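Local coordinates for GTPase activator-like protein (Chaetomium thermophilum, PDB 6SSH) that probably stimulates GTP hydrolysis by a small GTPase through its TSC2-type GAP domain, the part of the longer protein present here, at residues H3-I8 with I74-T79; P164-I169 with V196-W201; A22-S27 with M82-E87; I106-S111 with I131-R136; T15-I20 with T119-F124. One frame throughout, in Å; residues are numbered along the deposited sequence.

Contact 1: residues H3-I8 with I74-T79; sequences HKVGVI and IVFHVT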
# COMPACT_ATOMS: atom_id res chain seq x y z
N HIS A 3 10.71 0.37 -8.31
CA HIS A 3 9.98 -0.49 -7.42
C HIS A 3 8.50 -0.26 -7.59
O HIS A 3 8.07 0.78 -8.03
CB HIS A 3 10.37 -0.20 -5.94
CG HIS A 3 11.82 -0.34 -5.65
ND1 HIS A 3 12.40 -1.54 -5.35
CD2 HIS A 3 12.82 0.57 -5.71
CE1 HIS A 3 13.69 -1.37 -5.18
NE2 HIS A 3 13.97 -0.10 -5.37
N LYS A 4 7.75 -1.27 -7.20
CA LYS A 4 6.30 -1.25 -7.20
C LYS A 4 5.78 -1.76 -5.86
O LYS A 4 6.20 -2.85 -5.38
CB LYS A 4 5.72 -2.02 -8.42
CG LYS A 4 6.12 -3.49 -8.54
CD LYS A 4 5.71 -4.06 -9.92
CE LYS A 4 6.19 -5.47 -10.15
NZ LYS A 4 5.43 -6.44 -9.34
N VAL A 5 4.90 -0.99 -5.25
CA VAL A 5 4.44 -1.27 -3.93
C VAL A 5 2.93 -1.09 -3.84
O VAL A 5 2.41 -0.04 -4.22
CB VAL A 5 5.16 -0.35 -2.93
CG1 VAL A 5 4.63 -0.54 -1.52
CG2 VAL A 5 6.69 -0.55 -2.91
N GLY A 6 2.21 -2.07 -3.34
CA GLY A 6 0.79 -1.94 -3.20
C GLY A 6 0.36 -1.08 -2.05
O GLY A 6 1.15 -0.91 -1.05
N VAL A 7 -0.81 -0.49 -2.10
CA VAL A 7 -1.39 0.24 -0.99
C VAL A 7 -2.84 -0.14 -0.95
O VAL A 7 -3.59 0.09 -1.93
CB VAL A 7 -1.29 1.77 -1.12
CG1 VAL A 7 -1.85 2.42 0.13
CG2 VAL A 7 0.15 2.21 -1.39
N ILE A 8 -3.25 -0.73 0.15
CA ILE A 8 -4.58 -1.35 0.29
C ILE A 8 -5.33 -0.82 1.49
O ILE A 8 -4.84 -1.00 2.63
CB ILE A 8 -4.47 -2.86 0.45
CG1 ILE A 8 -3.63 -3.50 -0.68
CG2 ILE A 8 -5.86 -3.49 0.50
CD1 ILE A 8 -3.15 -4.92 -0.39
N ILE A 74 9.42 4.79 -7.23
CA ILE A 74 8.42 3.84 -6.74
C ILE A 74 7.11 4.22 -7.39
O ILE A 74 6.67 5.35 -7.29
CB ILE A 74 8.19 3.90 -5.19
CG1 ILE A 74 9.50 3.81 -4.47
CG2 ILE A 74 7.19 2.84 -4.76
CD1 ILE A 74 9.32 4.12 -2.94
N VAL A 75 6.42 3.24 -7.99
CA VAL A 75 5.05 3.38 -8.43
C VAL A 75 4.20 2.64 -7.41
O VAL A 75 4.44 1.43 -7.16
CB VAL A 75 4.82 2.80 -9.81
CG1 VAL A 75 3.35 2.88 -10.20
CG2 VAL A 75 5.66 3.54 -10.83
N PHE A 76 3.24 3.33 -6.81
CA PHE A 76 2.31 2.67 -5.88
C PHE A 76 1.12 2.12 -6.66
O PHE A 76 0.65 2.72 -7.66
CB PHE A 76 1.86 3.64 -4.79
CG PHE A 76 3.01 4.04 -3.88
CD1 PHE A 76 3.66 5.24 -4.10
CD2 PHE A 76 3.50 3.16 -2.91
CE1 PHE A 76 4.76 5.61 -3.29
CE2 PHE A 76 4.57 3.53 -2.11
CZ PHE A 76 5.19 4.75 -2.33
N HIS A 77 0.67 0.95 -6.21
CA HIS A 77 -0.51 0.29 -6.78
C HIS A 77 -1.60 0.43 -5.75
O HIS A 77 -1.67 -0.36 -4.81
CB HIS A 77 -0.27 -1.16 -7.09
CG HIS A 77 0.75 -1.42 -8.14
ND1 HIS A 77 1.46 -2.60 -8.18
CD2 HIS A 77 1.07 -0.73 -9.27
CE1 HIS A 77 2.20 -2.61 -9.28
NE2 HIS A 77 1.98 -1.48 -9.97
N VAL A 78 -2.41 1.46 -5.86
CA VAL A 78 -3.33 1.89 -4.81
C VAL A 78 -4.72 1.33 -5.16
O VAL A 78 -5.35 1.81 -6.10
CB VAL A 78 -3.39 3.39 -4.66
CG1 VAL A 78 -4.27 3.77 -3.49
CG2 VAL A 78 -1.94 3.96 -4.48
N THR A 79 -5.19 0.34 -4.45
CA THR A 79 -6.42 -0.35 -4.87
C THR A 79 -7.59 0.60 -4.87
O THR A 79 -8.45 0.47 -5.74
CB THR A 79 -6.65 -1.64 -4.08
OG1 THR A 79 -6.70 -1.34 -2.68
CG2 THR A 79 -5.55 -2.64 -4.38
O HOH W 1 -6.11 1.24 -1.44
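Val5 lies between Val75 and His77 as two neighbouring parallel strands, 3-8 and 74-78, pair along their length. Backbone bonds alternate in direction: Val75 N to His3 O, Val5 N to Val75 O, His77 N to Val5 O at 2.8 Å, Val7 N to His77 O at 2.8 Å, and Thr79 N to Val7 O. CA-H...O contacts fill the gaps, such as Phe76 CA to Val5 O at 3.2 Å. A water bridges Val7 O and Thr79 OG1 where the pairing ends. On the face that carries Val5 and Phe76 these two lie side by side, Val5 CB 3.9 Å from Phe76 CD2. Ile74 CG2 sits over one face of that ring toward its rim, and Val7 CG2 reaches CD2 obliquely. On the other face Lys4 CB is 3.7 Å from His77 CE1. Lys4 NZ makes a salt bridge to Asp102 OD1 and His77 ND1 a hydrogen bond to OD2. The chemistry is thus divided: side chains packed under helices 28-37 and 183-201 on one face, and on the other a carboxylate that serves both strands and probably offsets the lysine's charge.

Contact 2: residues P164-I169 with V196-W201; sequences PGFPEI and VFSLVW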
# COMPACT_ATOMS: atom_id res chain seq x y z
N PRO A 164 7.93 -16.21 7.15
CA PRO A 164 8.96 -16.75 8.04
C PRO A 164 10.33 -16.80 7.37
O PRO A 164 10.38 -17.16 6.19
CB PRO A 164 8.48 -18.18 8.31
CG PRO A 164 7.00 -18.14 8.03
CD PRO A 164 6.79 -17.11 6.97
N GLY A 165 11.35 -16.34 8.07
CA GLY A 165 12.71 -16.32 7.53
C GLY A 165 13.00 -15.03 6.75
O GLY A 165 14.17 -14.81 6.39
N PHE A 166 12.02 -14.15 6.57
CA PHE A 166 12.26 -12.91 5.84
C PHE A 166 13.02 -11.97 6.76
O PHE A 166 12.75 -11.89 7.95
CB PHE A 166 10.94 -12.27 5.37
CG PHE A 166 11.16 -11.19 4.36
CD1 PHE A 166 11.36 -9.91 4.77
CD2 PHE A 166 11.25 -11.50 3.03
CE1 PHE A 166 11.66 -8.90 3.86
CE2 PHE A 166 11.52 -10.50 2.11
CZ PHE A 166 11.69 -9.23 2.48
N PRO A 167 13.98 -11.21 6.21
CA PRO A 167 14.72 -10.30 7.11
C PRO A 167 13.84 -9.33 7.93
O PRO A 167 12.89 -8.70 7.43
CB PRO A 167 15.58 -9.46 6.15
CG PRO A 167 15.47 -10.06 4.81
CD PRO A 167 14.50 -11.21 4.83
N GLU A 168 14.16 -9.15 9.20
CA GLU A 168 13.49 -8.13 9.99
C GLU A 168 13.80 -6.77 9.43
O GLU A 168 14.90 -6.50 8.89
CB GLU A 168 13.93 -8.19 11.47
CG GLU A 168 13.67 -9.50 12.15
CD GLU A 168 14.02 -9.45 13.64
OE1 GLU A 168 14.48 -8.38 14.12
OE2 GLU A 168 13.84 -10.49 14.30
N ILE A 169 12.76 -5.95 9.50
CA ILE A 169 12.79 -4.56 9.19
C ILE A 169 12.03 -3.95 10.37
O ILE A 169 10.97 -4.49 10.78
CB ILE A 169 11.99 -4.28 7.90
CG1 ILE A 169 12.41 -5.25 6.80
CG2 ILE A 169 12.18 -2.85 7.48
CD1 ILE A 169 11.47 -5.30 5.67
N VAL A 196 14.01 -3.77 -1.56
CA VAL A 196 15.37 -4.16 -1.82
C VAL A 196 15.63 -5.56 -1.27
O VAL A 196 16.20 -6.44 -1.94
CB VAL A 196 16.35 -3.11 -1.34
CG1 VAL A 196 17.76 -3.57 -1.48
CG2 VAL A 196 16.14 -1.79 -2.10
N PHE A 197 15.18 -5.82 -0.02
CA PHE A 197 15.40 -7.12 0.52
C PHE A 197 14.64 -8.20 -0.27
O PHE A 197 15.17 -9.29 -0.44
CB PHE A 197 14.94 -7.17 1.99
CG PHE A 197 15.89 -6.50 2.96
CD1 PHE A 197 17.22 -6.74 2.96
CD2 PHE A 197 15.36 -5.63 3.90
CE1 PHE A 197 18.09 -6.11 3.91
CE2 PHE A 197 16.17 -5.05 4.85
CZ PHE A 197 17.49 -5.24 4.82
N SER A 198 13.43 -7.86 -0.70
CA SER A 198 12.59 -8.80 -1.46
C SER A 198 13.23 -9.22 -2.76
O SER A 198 13.15 -10.38 -3.11
CB SER A 198 11.25 -8.20 -1.75
OG SER A 198 10.46 -8.08 -0.57
N LEU A 199 13.94 -8.31 -3.41
CA LEU A 199 14.61 -8.70 -4.64
C LEU A 199 15.65 -9.74 -4.42
O LEU A 199 15.85 -10.63 -5.24
CB LEU A 199 15.18 -7.47 -5.33
CG LEU A 199 14.13 -6.54 -5.88
CD1 LEU A 199 14.77 -5.20 -6.26
CD2 LEU A 199 13.42 -7.15 -7.08
N VAL A 200 16.39 -9.67 -3.31
CA VAL A 200 17.34 -10.71 -2.97
C VAL A 200 16.63 -11.99 -2.56
O VAL A 200 17.00 -13.10 -2.99
CB VAL A 200 18.30 -10.26 -1.84
CG1 VAL A 200 19.16 -11.42 -1.32
CG2 VAL A 200 19.11 -9.09 -2.35
N TRP A 201 15.61 -11.83 -1.74
CA TRP A 201 14.92 -13.00 -1.20
C TRP A 201 14.23 -13.81 -2.33
O TRP A 201 14.12 -15.04 -2.23
CB TRP A 201 13.97 -12.52 -0.09
CG TRP A 201 13.76 -13.46 1.08
CD1 TRP A 201 14.64 -13.76 2.06
CD2 TRP A 201 12.55 -14.18 1.40
NE1 TRP A 201 14.07 -14.65 2.96
CE2 TRP A 201 12.78 -14.90 2.58
CE3 TRP A 201 11.28 -14.26 0.80
CZ2 TRP A 201 11.82 -15.72 3.15
CZ3 TRP A 201 10.33 -15.07 1.37
CH2 TRP A 201 10.60 -15.79 2.54
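Phe166 turns the edge of its ring onto one face of the Trp201 indole, a T-shaped pair with the phenyl and five-membered ring planes at 66° and their centroids 4.7 Å apart. The leading atom is Phe166 CD2, 3.4 Å from Trp201 CD2 and displaced toward the rim of the indole. With CG of Phe166 anti to its own backbone N (chi1 -166°), the ring extends from the loop to the helix, and its far end reaches the preceding helical turn: CZ lies 3.5 Å from Ser198 OG and also touches Phe197 CB. That hydroxyl is bonded to Ala194 O within helix 183-201. Pro167 fits between the two aromatic residues of the helix. Its CD meets Trp201 CD1 at 3.8 Å, while CG approaches Phe197 CG at 4.0 Å and CB stands over one face of the Phe197 ring. Farther along the loop, Ile169 CG1 reaches Phe197 CD2, the two side chains running in opposite senses. The one polar link across the contact is weak: Trp201 NE1 donates to Gly165 O at 3.4 Å with a bent N-H...O angle of 134°. Tyr126 adds a second edge-to-face partner for Trp201, and Arg204 a cation-pi contact. The loop is therefore fastened to the C-terminal helix chiefly by aromatic and proline packing, with little directional hydrogen bonding.

Contact 3: residues A22-S27 with M82-E87; sequences ANTMGS and MPTNLE
Thr84 OG1 donates a 2.7 Å hydrogen bond to Ala22 O, the tight point between two irregular loops. The hydroxyl arrives above the carbonyl plane, 47° out of it, at a C=O...O angle of 113°, far from head-on. The chi1 of -63° turns OG1 beside its own backbone N and leaves CG2 anti to that N, where it packs 4.0 Å from Ala22 CB. Thr24 brings its CG2 methyl to within 3.3 Å of the same OG1. Lys95 NZ also bonds this oxygen and Met82 O, so the threonine hydroxyl joins the Ala22 carbonyl to a lysine that also holds the backbone beside it. Beyond this point the contact thins: Leu86 CD2 lies 4.3 Å from Ala22 CB, with Leu86 itself exposed to solvent, and Thr24 CG2 is 4.1 Å from Met82 O. Cys92 touches both Ala22 and Leu86. The contact thus joins the link from helix 17-21 to helix 28-37 with the link from strand 73-78 to helix 93-99, which supplies Lys95.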
# COMPACT_ATOMS: atom_id res chain seq x y z
N ALA A 22 -12.60 -4.23 -3.47
CA ALA A 22 -13.70 -3.47 -4.07
C ALA A 22 -13.70 -2.00 -3.62
O ALA A 22 -14.35 -1.17 -4.25
CB ALA A 22 -15.02 -4.12 -3.79
N ASN A 23 -13.07 -1.67 -2.49
CA ASN A 23 -13.13 -0.31 -2.00
C ASN A 23 -12.58 0.68 -3.01
O ASN A 23 -11.60 0.40 -3.68
CB ASN A 23 -12.31 -0.16 -0.70
CG ASN A 23 -12.83 -1.02 0.42
OD1 ASN A 23 -14.01 -1.32 0.52
ND2 ASN A 23 -11.96 -1.36 1.35
N THR A 24 -13.27 1.84 -3.11
CA THR A 24 -12.84 2.89 -4.01
C THR A 24 -12.53 4.21 -3.33
O THR A 24 -12.31 5.22 -3.98
CB THR A 24 -13.82 3.19 -5.09
OG1 THR A 24 -15.01 3.51 -4.45
CG2 THR A 24 -13.97 1.95 -6.04
N MET A 25 -12.44 4.18 -2.01
CA MET A 25 -11.97 5.34 -1.24
C MET A 25 -11.67 4.84 0.15
O MET A 25 -12.07 3.76 0.56
CB MET A 25 -13.03 6.40 -1.26
CG MET A 25 -14.19 5.99 -0.52
SD MET A 25 -15.48 7.29 -0.44
CE MET A 25 -14.49 8.78 -0.23
N GLY A 26 -10.93 5.66 0.87
CA GLY A 26 -10.60 5.43 2.26
C GLY A 26 -11.00 6.61 3.14
O GLY A 26 -11.80 7.47 2.77
N SER A 27 -10.42 6.69 4.33
CA SER A 27 -10.72 7.76 5.27
C SER A 27 -9.95 9.02 4.91
O SER A 27 -8.99 8.97 4.16
CB SER A 27 -10.27 7.34 6.67
OG SER A 27 -8.84 7.25 6.63
N MET A 82 -8.17 2.34 -8.21
CA MET A 82 -8.53 1.45 -9.32
C MET A 82 -10.04 1.30 -9.36
O MET A 82 -10.67 1.15 -8.33
CB MET A 82 -7.87 0.09 -9.15
CG MET A 82 -6.34 0.16 -9.06
SD MET A 82 -5.69 -1.45 -8.59
CE MET A 82 -3.94 -1.04 -8.31
N PRO A 83 -10.64 1.31 -10.57
CA PRO A 83 -12.10 1.21 -10.65
C PRO A 83 -12.60 -0.16 -10.21
O PRO A 83 -11.95 -1.17 -10.38
CB PRO A 83 -12.40 1.44 -12.14
CG PRO A 83 -11.14 1.28 -12.82
CD PRO A 83 -9.99 1.43 -11.90
N THR A 84 -13.79 -0.11 -9.60
CA THR A 84 -14.51 -1.32 -9.24
C THR A 84 -15.74 -1.44 -10.11
O THR A 84 -16.53 -0.49 -10.22
CB THR A 84 -14.94 -1.23 -7.77
OG1 THR A 84 -13.78 -1.17 -6.93
CG2 THR A 84 -15.78 -2.37 -7.34
N ASN A 85 -15.90 -2.61 -10.70
CA ASN A 85 -17.15 -2.93 -11.39
C ASN A 85 -17.41 -4.41 -11.13
O ASN A 85 -16.73 -5.26 -11.68
CB ASN A 85 -17.08 -2.62 -12.91
CG ASN A 85 -18.36 -2.95 -13.61
OD1 ASN A 85 -19.06 -3.90 -13.29
ND2 ASN A 85 -18.74 -2.07 -14.53
N LEU A 86 -18.34 -4.67 -10.21
CA LEU A 86 -18.55 -6.06 -9.74
C LEU A 86 -19.39 -6.91 -10.67
O LEU A 86 -19.46 -8.12 -10.48
CB LEU A 86 -19.09 -6.04 -8.31
CG LEU A 86 -18.18 -5.32 -7.30
CD1 LEU A 86 -18.94 -5.31 -5.91
CD2 LEU A 86 -16.86 -5.93 -7.22
N GLU A 87 -20.05 -6.28 -11.64
CA GLU A 87 -20.62 -7.05 -12.75
C GLU A 87 -19.56 -7.61 -13.68
O GLU A 87 -19.61 -8.80 -14.02
CB GLU A 87 -21.61 -6.19 -13.50
CG GLU A 87 -22.95 -6.03 -12.83
CD GLU A 87 -23.79 -7.32 -12.77
OE1 GLU A 87 -23.50 -8.29 -13.54
OE2 GLU A 87 -24.82 -7.36 -12.06

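Contact 4: residues I106-S111 with I131-R136; sequences IVWNDS and ITPTPR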
# COMPACT_ATOMS: atom_id res chain seq x y z
N ILE A 106 1.61 -2.10 1.43
CA ILE A 106 1.21 -1.24 2.54
C ILE A 106 -0.25 -1.45 2.79
O ILE A 106 -1.06 -1.40 1.80
CB ILE A 106 1.51 0.23 2.23
CG1 ILE A 106 3.00 0.42 2.01
CG2 ILE A 106 0.94 1.16 3.30
CD1 ILE A 106 3.36 1.71 1.30
N VAL A 107 -0.68 -1.70 4.02
CA VAL A 107 -2.06 -1.94 4.37
C VAL A 107 -2.54 -0.90 5.35
O VAL A 107 -1.90 -0.73 6.43
CB VAL A 107 -2.20 -3.33 5.02
CG1 VAL A 107 -3.64 -3.61 5.46
CG2 VAL A 107 -1.77 -4.42 4.05
N TRP A 108 -3.54 -0.12 5.04
CA TRP A 108 -4.15 0.83 5.97
C TRP A 108 -5.32 0.09 6.60
O TRP A 108 -6.37 -0.10 5.99
CB TRP A 108 -4.57 2.10 5.25
CG TRP A 108 -5.05 3.14 6.25
CD1 TRP A 108 -6.17 3.11 7.00
CD2 TRP A 108 -4.33 4.34 6.64
NE1 TRP A 108 -6.23 4.23 7.83
CE2 TRP A 108 -5.11 5.00 7.58
CE3 TRP A 108 -3.15 4.92 6.22
CZ2 TRP A 108 -4.71 6.22 8.17
CZ3 TRP A 108 -2.74 6.13 6.78
CH2 TRP A 108 -3.53 6.76 7.76
N ASN A 109 -5.10 -0.42 7.81
CA ASN A 109 -6.06 -1.28 8.47
C ASN A 109 -7.05 -0.49 9.31
O ASN A 109 -6.83 -0.26 10.51
CB ASN A 109 -5.35 -2.32 9.30
CG ASN A 109 -6.34 -3.25 9.98
OD1 ASN A 109 -7.46 -3.41 9.54
ND2 ASN A 109 -5.90 -3.85 11.10
N ASP A 110 -8.16 -0.07 8.72
CA ASP A 110 -9.27 0.51 9.44
C ASP A 110 -10.33 -0.53 9.79
O ASP A 110 -11.44 -0.16 10.17
CB ASP A 110 -9.91 1.64 8.65
CG ASP A 110 -9.43 3.01 9.06
OD1 ASP A 110 -8.61 3.11 10.00
OD2 ASP A 110 -9.81 3.99 8.41
N SER A 111 -10.02 -1.81 9.78
CA SER A 111 -11.05 -2.82 9.99
C SER A 111 -11.58 -2.90 11.40
O SER A 111 -12.66 -3.40 11.59
CB SER A 111 -10.55 -4.21 9.64
OG SER A 111 -9.62 -4.69 10.57
N ILE A 131 -0.51 -0.29 8.85
CA ILE A 131 -0.79 0.99 9.50
C ILE A 131 -2.12 0.83 10.20
O ILE A 131 -3.12 0.57 9.54
CB ILE A 131 -0.88 2.14 8.50
CG1 ILE A 131 0.44 2.31 7.77
CG2 ILE A 131 -1.33 3.43 9.20
CD1 ILE A 131 0.37 3.15 6.48
N THR A 132 -2.20 1.02 11.50
CA THR A 132 -3.45 0.91 12.23
C THR A 132 -3.63 2.17 13.06
O THR A 132 -2.86 2.37 14.01
CB THR A 132 -3.43 -0.31 13.16
OG1 THR A 132 -3.06 -1.47 12.42
CG2 THR A 132 -4.77 -0.56 13.76
N PRO A 133 -4.62 3.00 12.77
CA PRO A 133 -4.87 4.19 13.60
C PRO A 133 -5.09 3.81 15.06
O PRO A 133 -5.64 2.78 15.41
CB PRO A 133 -6.12 4.77 13.01
CG PRO A 133 -6.01 4.37 11.52
CD PRO A 133 -5.49 2.96 11.57
N THR A 134 -4.59 4.67 15.96
CA THR A 134 -4.73 4.51 17.40
C THR A 134 -5.13 5.83 18.02
O THR A 134 -4.66 6.88 17.56
CB THR A 134 -3.46 3.99 18.00
OG1 THR A 134 -3.64 3.84 19.41
CG2 THR A 134 -2.32 4.98 17.80
N PRO A 135 -5.92 5.77 19.10
CA PRO A 135 -6.16 6.99 19.89
C PRO A 135 -4.97 7.41 20.77
O PRO A 135 -4.97 8.53 21.29
CB PRO A 135 -7.36 6.59 20.76
CG PRO A 135 -7.10 5.11 21.01
CD PRO A 135 -6.58 4.59 19.69
N ARG A 136 -4.03 6.50 20.95
CA ARG A 136 -2.90 6.76 21.85
C ARG A 136 -2.07 7.96 21.37
O ARG A 136 -1.86 8.18 20.17
CB ARG A 136 -2.03 5.50 21.85
CG ARG A 136 -0.94 5.25 22.88
CD ARG A 136 -0.17 3.96 22.40
NE ARG A 136 -1.00 3.05 21.57
CZ ARG A 136 -0.66 1.81 21.23
NH1 ARG A 136 0.50 1.30 21.63
NH2 ARG A 136 -1.50 1.09 20.50
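Ile131 lays CG2 over one face of the Trp108 indole, 3.9 Å from the centroid of the six-membered ring and 16° off its normal, a CH-pi contact. Its CD1 reaches Ile106 CG2 at 3.8 Å while still touching the indole at CE3. Pro133 follows two residues on: its CG approaches Trp108 NE1 obliquely at 3.7 Å and Asp110 OD1 at 3.3 Å, crossing the carboxylate side chain at about a right angle. Beneath these side chains the parallel strands are joined by two bonds around Ile131. Its N donates to Val107 O at 2.8 Å, almost straight at 175°, and its O accepts from Asn109 N at 2.8 Å. The next shell fixes the end of strand 104-109. Trp108 NE1 makes a weak bond to Asp110 OD1, whose partner oxygen OD2 is bonded to Tyr9 OH. Asn109 OD1 is gripped twice: Ser111 N, from above the carbonyl plane, closes an Asx turn, and Ser111 OG adds a second bond in the plane on a lone pair, while ND2 is held by Lys113 O. Phe33, Tyr9 and Tyr30 meet the indole with their own rings. Strand 104-109 thus sits between strands 2-10 and 127-134 in the central sheet, with Leu183 and Val187 of helix 183-201 packed on Ile131.

Contact 5: residues T15-I20 with T119-F124; sequences THETEI and TFPSQF. With EDO (1,2-ethanediol), chain D.
Glu17, at the first turn of helix 17-21, runs its side chain along the backbone of Thr119, Phe120 and Pro121. Its CG stands anti to the backbone N (chi1 158°), which carries the extended chain over the loop: CB lies 3.3 Å from Thr119 O, OE2 3.4 Å from Phe120 CA, and OE1 3.5 Å from Pro121 CD. Its carboxylate finds its charge partner outside the pair, as OE2 forms a salt bridge with Lys96, whose NZ also bonds Pro121 O. Phe120 presents its edge to the helix, with Glu17 OE2 and Ile20 CG2 near the ring plane, the latter 3.9 Å from CE1. One face of this phenyl is covered over its centre by CG2 of the preceding Thr119. The same methyl touches Ile20 CD1 at 3.8 Å, while Thr119 OG1 bonds Arg116 O and accepts from O2 of an ethanediol at 2.7 Å, a molecule probably from the crystallisation liquor. No direct hydrogen bond spans the contact; a water does so instead, accepting from Glu17 N at 2.9 Å and donating to Thr119 O. The helix start has its own capping box, formed by His16 and Glu19. The joint therefore rests on Ile20 packing against Thr119 and Phe120, the Glu17 chain laid along the loop, a bridging water and a lysine common to the Glu17 carboxylate and the loop backbone.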
# COMPACT_ATOMS: atom_id res chain seq x y z
N THR A 15 -12.91 -8.34 6.32
CA THR A 15 -12.05 -9.45 6.67
C THR A 15 -11.49 -10.18 5.48
O THR A 15 -10.50 -10.89 5.63
CB THR A 15 -12.79 -10.47 7.57
OG1 THR A 15 -13.91 -10.97 6.88
CG2 THR A 15 -13.24 -9.83 8.89
N HIS A 16 -12.12 -10.02 4.30
CA HIS A 16 -11.81 -10.88 3.14
C HIS A 16 -11.30 -10.07 1.98
O HIS A 16 -11.74 -8.95 1.74
CB HIS A 16 -13.08 -11.65 2.70
CG HIS A 16 -12.83 -12.70 1.66
ND1 HIS A 16 -12.79 -12.45 0.29
CD2 HIS A 16 -12.70 -14.05 1.78
CE1 HIS A 16 -12.59 -13.58 -0.36
NE2 HIS A 16 -12.55 -14.57 0.52
N GLU A 17 -10.36 -10.65 1.24
CA GLU A 17 -9.73 -9.95 0.11
C GLU A 17 -10.72 -9.32 -0.85
O GLU A 17 -10.50 -8.19 -1.28
CB GLU A 17 -8.89 -10.98 -0.62
CG GLU A 17 -8.50 -10.77 -2.04
CD GLU A 17 -7.51 -11.92 -2.37
OE1 GLU A 17 -7.86 -13.13 -2.40
OE2 GLU A 17 -6.40 -11.56 -2.41
N THR A 18 -11.74 -10.04 -1.29
CA THR A 18 -12.56 -9.57 -2.39
C THR A 18 -13.28 -8.28 -2.01
O THR A 18 -13.27 -7.30 -2.74
CB THR A 18 -13.51 -10.70 -2.84
OG1 THR A 18 -12.73 -11.88 -3.04
CG2 THR A 18 -14.21 -10.35 -4.13
N GLU A 19 -13.88 -8.25 -0.82
CA GLU A 19 -14.57 -7.04 -0.40
C GLU A 19 -13.62 -5.85 -0.18
O GLU A 19 -13.95 -4.65 -0.40
CB GLU A 19 -15.43 -7.32 0.82
CG GLU A 19 -14.60 -7.63 2.07
CD GLU A 19 -15.41 -8.07 3.28
OE1 GLU A 19 -16.65 -7.83 3.29
OE2 GLU A 19 -14.77 -8.63 4.21
N ILE A 20 -12.42 -6.15 0.31
CA ILE A 20 -11.42 -5.09 0.51
C ILE A 20 -10.97 -4.46 -0.83
O ILE A 20 -10.88 -3.25 -0.99
CB ILE A 20 -10.20 -5.68 1.29
CG1 ILE A 20 -10.58 -6.03 2.75
CG2 ILE A 20 -9.00 -4.73 1.26
CD1 ILE A 20 -9.57 -6.95 3.40
N THR A 119 -4.62 -12.64 4.51
CA THR A 119 -5.74 -11.88 3.91
C THR A 119 -5.72 -11.84 2.40
O THR A 119 -6.79 -11.88 1.80
CB THR A 119 -5.86 -10.47 4.50
OG1 THR A 119 -6.05 -10.57 5.90
CG2 THR A 119 -7.06 -9.72 3.91
N PHE A 120 -4.54 -11.80 1.77
CA PHE A 120 -4.43 -11.57 0.35
C PHE A 120 -3.52 -12.65 -0.22
O PHE A 120 -2.35 -12.41 -0.56
CB PHE A 120 -3.79 -10.19 0.05
CG PHE A 120 -4.48 -9.04 0.71
CD1 PHE A 120 -5.73 -8.58 0.25
CD2 PHE A 120 -3.89 -8.37 1.73
CE1 PHE A 120 -6.31 -7.49 0.90
CE2 PHE A 120 -4.47 -7.29 2.35
CZ PHE A 120 -5.69 -6.88 1.95
N PRO A 121 -4.03 -13.88 -0.31
CA PRO A 121 -3.14 -15.00 -0.64
C PRO A 121 -2.37 -14.82 -1.96
O PRO A 121 -2.88 -14.52 -3.01
CB PRO A 121 -4.09 -16.22 -0.69
CG PRO A 121 -5.47 -15.68 -0.63
CD PRO A 121 -5.43 -14.27 -0.09
N SER A 122 -1.06 -14.99 -1.84
CA SER A 122 -0.18 -14.90 -2.96
C SER A 122 1.14 -15.43 -2.51
O SER A 122 1.66 -14.97 -1.47
CB SER A 122 0.05 -13.46 -3.42
OG SER A 122 1.03 -13.51 -4.44
N GLN A 123 1.72 -16.23 -3.37
CA GLN A 123 3.07 -16.70 -3.13
C GLN A 123 4.13 -15.63 -3.36
O GLN A 123 5.31 -15.92 -3.16
CB GLN A 123 3.40 -17.88 -4.03
CG GLN A 123 3.43 -17.60 -5.49
CD GLN A 123 3.42 -18.90 -6.28
OE1 GLN A 123 3.84 -19.95 -5.78
NE2 GLN A 123 2.90 -18.85 -7.51
N PHE A 124 3.76 -14.45 -3.84
CA PHE A 124 4.72 -13.35 -4.07
C PHE A 124 4.64 -12.25 -3.03
O PHE A 124 5.51 -11.36 -2.99
CB PHE A 124 4.59 -12.82 -5.46
CG PHE A 124 4.71 -13.89 -6.52
CD1 PHE A 124 3.65 -14.18 -7.37
CD2 PHE A 124 5.86 -14.67 -6.61
CE1 PHE A 124 3.74 -15.17 -8.31
CE2 PHE A 124 5.96 -15.69 -7.58
CZ PHE A 124 4.88 -15.94 -8.42
C1 EDO D . -8.73 -7.60 8.83
O1 EDO D . -10.01 -8.08 9.20
C2 EDO D . -8.30 -8.42 7.64
O2 EDO D . -6.98 -8.87 7.83
O HOH W 2 -9.18 -13.06 2.38

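From the N terminus, strand 2-10 enters contact 1, which closes when residues 74-79 return beside it. Helix 17-21 follows and meets residues 119-124, so contact 5 closes a loop of 98 residues and crosses contact 1. Contact 3 is nested inside that loop, tying the connections before helices 28-37 and 93-99, and it crosses contact 1. Contact 4 opens before contact 5 closes, so these two cross; it pairs strand 104-109 with 127-134. Contact 2 comes last, fixing a loop to helix 183-201. Strands 2-10 and 104-109 join contacts 1 and 4 in one sheet; Ile8 packs on Ile20 and Phe120 of contact 5, and His3 meets Val196 and Leu199 of contact 2.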